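Local coordinates for protein glycine cleavage system transcriptional repressor, putative (Vibrio cholerae, PDB 1U8S) that probably represses transcription of the glycine cleavage system genes and carries two ACT domains, at residues 17-22 / 71-76; 65-70 / 77-82. All coordinates share one frame; numbering follows the deposited sequence.

Contact 1 (17-22 / 71-76); sequences PGICNE and QQHDLI
Glu-22 and His-73 meet through a carboxylate placed over an imidazole ring. Glu-22 OE2 lies above one face of the ring, 2.8 Å from His-73 NE2. The same oxygen is 3.2 Å from His-73 CD2 and 3.3 Å from His-73 CE1. The two planes stand 65° apart. Because the oxygen sits over the ring face and not in line with an N-H, the short distance is not a hydrogen bond. Next to this polar pair is a small apolar patch. Ile-19 CD1 lies 3.9 Å from Leu-75 CD1 and 4.1 Å from His-73 CB. Ile-19 CG1 is anti to the backbone N (chi1 -170°), which carries the methyl across to the loop.

Further out, Glu-22 OE1 forms a salt bridge with Arg-16. His-73 ND1 is hydrogen-bonded to the carbonyl of Leu-69, near the end of helix 56-71. This bond helps to fix the rotation of the ring. Ile-19 also packs on Phe-46 of strand 45-54. The contact thus joins the first turn of helix 19-28 to the loop before strand 76-82. A carboxylate this close to the ring would probably favour a protonated imidazole, although the salt bridge to Arg-16 would offset part of that effect.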
# COMPACT_ATOMS: atom_id res chain seq x y z
N PRO B 17 -12.01 -9.90 -11.03
CA PRO B 17 -13.10 -8.94 -10.84
C PRO B 17 -13.61 -8.62 -9.43
O PRO B 17 -13.67 -7.45 -9.05
CB PRO B 17 -14.19 -9.50 -11.74
CG PRO B 17 -13.38 -9.92 -12.94
CD PRO B 17 -12.19 -10.64 -12.29
N GLY B 18 -13.96 -9.63 -8.64
CA GLY B 18 -14.48 -9.34 -7.31
C GLY B 18 -13.70 -9.76 -6.07
O GLY B 18 -14.25 -9.80 -4.97
N ILE B 19 -12.41 -10.06 -6.23
CA ILE B 19 -11.61 -10.49 -5.09
C ILE B 19 -11.65 -9.46 -3.96
O ILE B 19 -11.85 -9.83 -2.80
CB ILE B 19 -10.15 -10.76 -5.52
CG1 ILE B 19 -9.40 -11.44 -4.38
CG2 ILE B 19 -9.46 -9.47 -5.92
CD1 ILE B 19 -9.75 -12.91 -4.21
N CYS B 20 -11.49 -8.18 -4.29
CA CYS B 20 -11.50 -7.12 -3.29
C CYS B 20 -12.89 -6.87 -2.69
O CYS B 20 -13.01 -6.29 -1.62
CB CYS B 20 -10.95 -5.82 -3.90
SG CYS B 20 -10.62 -4.50 -2.71
N ASN B 21 -13.94 -7.30 -3.38
CA ASN B 21 -15.29 -7.14 -2.87
C ASN B 21 -15.47 -8.03 -1.65
O ASN B 21 -15.81 -7.56 -0.57
CB ASN B 21 -16.33 -7.55 -3.93
CG ASN B 21 -16.77 -6.39 -4.80
OD1 ASN B 21 -17.06 -6.57 -5.98
ND2 ASN B 21 -16.85 -5.21 -4.21
N GLU B 22 -15.23 -9.32 -1.84
CA GLU B 22 -15.38 -10.30 -0.78
C GLU B 22 -14.55 -9.96 0.44
O GLU B 22 -15.00 -10.16 1.57
CB GLU B 22 -14.99 -11.68 -1.31
CG GLU B 22 -15.74 -12.06 -2.58
CD GLU B 22 -15.05 -13.15 -3.37
OE1 GLU B 22 -15.46 -13.40 -4.53
OE2 GLU B 22 -14.09 -13.76 -2.84
N GLN B 71 -9.05 -19.88 0.86
CA GLN B 71 -8.96 -21.27 0.46
C GLN B 71 -9.66 -21.47 -0.88
O GLN B 71 -9.11 -22.06 -1.80
CB GLN B 71 -9.61 -22.16 1.52
CG GLN B 71 -9.77 -23.62 1.11
CD GLN B 71 -10.93 -24.29 1.83
OE1 GLN B 71 -12.08 -23.82 1.78
NE2 GLN B 71 -10.65 -25.41 2.50
N GLN B 72 -10.87 -20.93 -0.98
CA GLN B 72 -11.68 -21.07 -2.18
C GLN B 72 -11.37 -20.08 -3.31
O GLN B 72 -12.08 -20.04 -4.33
CB GLN B 72 -13.16 -20.98 -1.81
CG GLN B 72 -13.51 -19.79 -0.91
CD GLN B 72 -15.00 -19.66 -0.67
OE1 GLN B 72 -15.78 -19.48 -1.61
NE2 GLN B 72 -15.41 -19.76 0.59
N HIS B 73 -10.31 -19.30 -3.13
CA HIS B 73 -9.91 -18.31 -4.13
C HIS B 73 -8.40 -18.33 -4.37
O HIS B 73 -7.87 -17.45 -5.05
CB HIS B 73 -10.36 -16.91 -3.71
CG HIS B 73 -11.85 -16.77 -3.61
ND1 HIS B 73 -12.59 -17.33 -2.59
CD2 HIS B 73 -12.74 -16.16 -4.43
CE1 HIS B 73 -13.87 -17.08 -2.79
NE2 HIS B 73 -13.99 -16.37 -3.90
N ASP B 74 -7.72 -19.32 -3.81
CA ASP B 74 -6.28 -19.44 -3.97
C ASP B 74 -5.59 -18.18 -3.44
O ASP B 74 -4.46 -17.87 -3.81
CB ASP B 74 -5.92 -19.67 -5.44
CG ASP B 74 -5.73 -21.15 -5.77
OD1 ASP B 74 -4.73 -21.73 -5.30
OD2 ASP B 74 -6.57 -21.72 -6.50
N LEU B 75 -6.30 -17.49 -2.56
CA LEU B 75 -5.82 -16.26 -1.93
C LEU B 75 -4.86 -16.65 -0.80
O LEU B 75 -4.97 -17.73 -0.24
CB LEU B 75 -7.02 -15.51 -1.39
CG LEU B 75 -6.96 -14.02 -1.05
CD1 LEU B 75 -8.35 -13.57 -0.65
CD2 LEU B 75 -5.97 -13.78 0.07
N ILE B 76 -3.90 -15.79 -0.48
CA ILE B 76 -2.95 -16.08 0.59
C ILE B 76 -3.12 -15.03 1.67
O ILE B 76 -2.99 -13.84 1.40
CB ILE B 76 -1.50 -16.01 0.11
CG1 ILE B 76 -1.35 -16.68 -1.25
CG2 ILE B 76 -0.59 -16.70 1.11
CD1 ILE B 76 0.04 -16.55 -1.84

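Contact 2 (65-70 / 77-82)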
# COMPACT_ATOMS: atom_id res chain seq x y z
N THR B 65 -13.03 -16.66 9.64
CA THR B 65 -13.56 -16.69 8.28
C THR B 65 -12.62 -16.30 7.13
O THR B 65 -12.71 -16.86 6.04
CB THR B 65 -14.83 -15.82 8.18
OG1 THR B 65 -14.51 -14.47 8.52
CG2 THR B 65 -15.89 -16.33 9.13
N LEU B 66 -11.72 -15.35 7.37
CA LEU B 66 -10.78 -14.88 6.35
C LEU B 66 -9.94 -15.97 5.68
O LEU B 66 -9.84 -16.02 4.46
CB LEU B 66 -9.85 -13.81 6.93
CG LEU B 66 -9.02 -12.97 5.95
CD1 LEU B 66 -9.95 -12.12 5.10
CD2 LEU B 66 -8.04 -12.08 6.71
N PRO B 67 -9.33 -16.86 6.47
CA PRO B 67 -8.53 -17.90 5.82
C PRO B 67 -9.34 -18.77 4.85
O PRO B 67 -8.82 -19.21 3.82
CB PRO B 67 -7.98 -18.71 7.00
CG PRO B 67 -7.93 -17.69 8.12
CD PRO B 67 -9.24 -16.96 7.94
N LEU B 68 -10.61 -19.00 5.17
CA LEU B 68 -11.47 -19.82 4.31
C LEU B 68 -11.66 -19.15 2.96
O LEU B 68 -11.64 -19.82 1.93
CB LEU B 68 -12.83 -20.04 4.96
CG LEU B 68 -12.80 -20.76 6.31
CD1 LEU B 68 -14.23 -20.98 6.80
CD2 LEU B 68 -12.06 -22.07 6.16
N LEU B 69 -11.87 -17.84 2.99
CA LEU B 69 -12.05 -17.07 1.77
C LEU B 69 -10.82 -17.29 0.90
O LEU B 69 -10.91 -17.43 -0.32
CB LEU B 69 -12.17 -15.59 2.12
CG LEU B 69 -12.70 -14.62 1.05
CD1 LEU B 69 -14.16 -14.95 0.75
CD2 LEU B 69 -12.57 -13.19 1.55
N GLY B 70 -9.66 -17.36 1.56
CA GLY B 70 -8.40 -17.56 0.87
C GLY B 70 -8.21 -18.98 0.38
O GLY B 70 -7.31 -19.26 -0.42
N THR B 77 -3.41 -15.44 2.90
CA THR B 77 -3.60 -14.47 3.97
C THR B 77 -2.56 -14.50 5.08
O THR B 77 -1.82 -15.47 5.25
CB THR B 77 -4.97 -14.62 4.61
OG1 THR B 77 -5.02 -15.85 5.35
CG2 THR B 77 -6.04 -14.62 3.54
N MET B 78 -2.52 -13.42 5.83
CA MET B 78 -1.59 -13.25 6.92
C MET B 78 -2.21 -12.18 7.82
O MET B 78 -2.56 -11.11 7.33
CB MET B 78 -0.25 -12.79 6.34
CG MET B 78 0.94 -12.90 7.26
SD MET B 78 2.49 -12.79 6.30
CE MET B 78 2.67 -10.98 6.09
N MET B 79 -2.37 -12.48 9.10
CA MET B 79 -2.95 -11.51 10.03
C MET B 79 -2.11 -11.35 11.29
O MET B 79 -1.23 -12.16 11.57
CB MET B 79 -4.35 -11.94 10.47
CG MET B 79 -5.26 -12.37 9.35
SD MET B 79 -6.81 -12.94 10.03
CE MET B 79 -6.31 -14.56 10.72
N LYS B 80 -2.38 -10.29 12.05
CA LYS B 80 -1.67 -10.04 13.29
C LYS B 80 -2.32 -8.94 14.11
O LYS B 80 -2.44 -7.80 13.66
CB LYS B 80 -0.21 -9.65 13.01
CG LYS B 80 0.52 -9.21 14.28
CD LYS B 80 1.99 -8.94 14.05
CE LYS B 80 2.66 -8.57 15.36
NZ LYS B 80 4.13 -8.45 15.23
N ARG B 81 -2.75 -9.29 15.31
CA ARG B 81 -3.36 -8.30 16.18
C ARG B 81 -2.28 -7.26 16.48
O ARG B 81 -1.09 -7.53 16.34
CB ARG B 81 -3.87 -8.97 17.46
CG ARG B 81 -4.81 -10.15 17.20
CD ARG B 81 -5.14 -10.91 18.49
NE ARG B 81 -6.32 -10.38 19.18
CZ ARG B 81 -7.55 -10.88 19.05
NH1 ARG B 81 -7.77 -11.93 18.27
NH2 ARG B 81 -8.56 -10.32 19.70
N THR B 82 -2.71 -6.06 16.87
CA THR B 82 -1.77 -4.99 17.17
C THR B 82 -2.46 -3.89 18.00
O THR B 82 -3.68 -3.84 18.07
CB THR B 82 -1.20 -4.39 15.87
OG1 THR B 82 -0.21 -3.40 16.17
CG2 THR B 82 -2.30 -3.76 15.04
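Leu-66 O takes the backbone N-H of Gly-70 at 3.2 Å (N to O), a bond inside helix 65-70, and Thr-77 CG2 lies 4.2 Å from Leu-66 O. Between helix and strand the contact is van der Waals packing. Thr-77 CG2 also lies 4.2 Å from Leu-66 CG, as the two side chains run past each other in opposite senses. Thr-77 OG1 faces Pro-67 and lies 4.1 Å from Pro-67 CA.

Leu-66 CD2 makes the closest approach, 3.6 Å from Met-79 SD and 3.8 Å from Met-79 CG. The Met-79 chain is extended at chi2 but bends at its last torsion (chi3 -74°). The bend leaves its methyl near the proline ring, with Met-79 CE 4.4 Å from Pro-67 CG. Met-79 therefore has the leucine at its sulfur and the proline at its methyl. Leu-66 also packs on Ile-9 of strand 5-14, so it spans two strands. Met-78 points the other way and packs on Met-78 of the second subunit.

The axes of the two short segments run nearly antiparallel, at 165° and 8.9 Å apart. The chain leaves the helix, turns, and comes back alongside it as an outermost strand of the sheet within this chain. The second helix of the domain, packed on the strand that follows it, fits the beta-alpha-beta-beta-alpha-beta fold of an ACT domain.

How the contacts relate
Both contacts involve the return of the chain from helix 56-71 to strand 76-82, and they touch where Leu-75 CB packs on Gly-70 CA. Contact 2 joins that helix to its own strand. Contact 1 ties the connecting loop to the neighbouring helix 19-28. Each is partly buried, but the chemistry differs. Contact 2 is apolar packing between helix and sheet. To a small apolar patch, contact 1 adds a carboxylate over an imidazole, between the first turn of helix 19-28 and the loop. Leu-69 links them, since its side chain packs on Glu-22. Both regions also meet the second subunit, through Asn-21 and Cys-20 in contact 1 and Lys-80 and Thr-82 in contact 2.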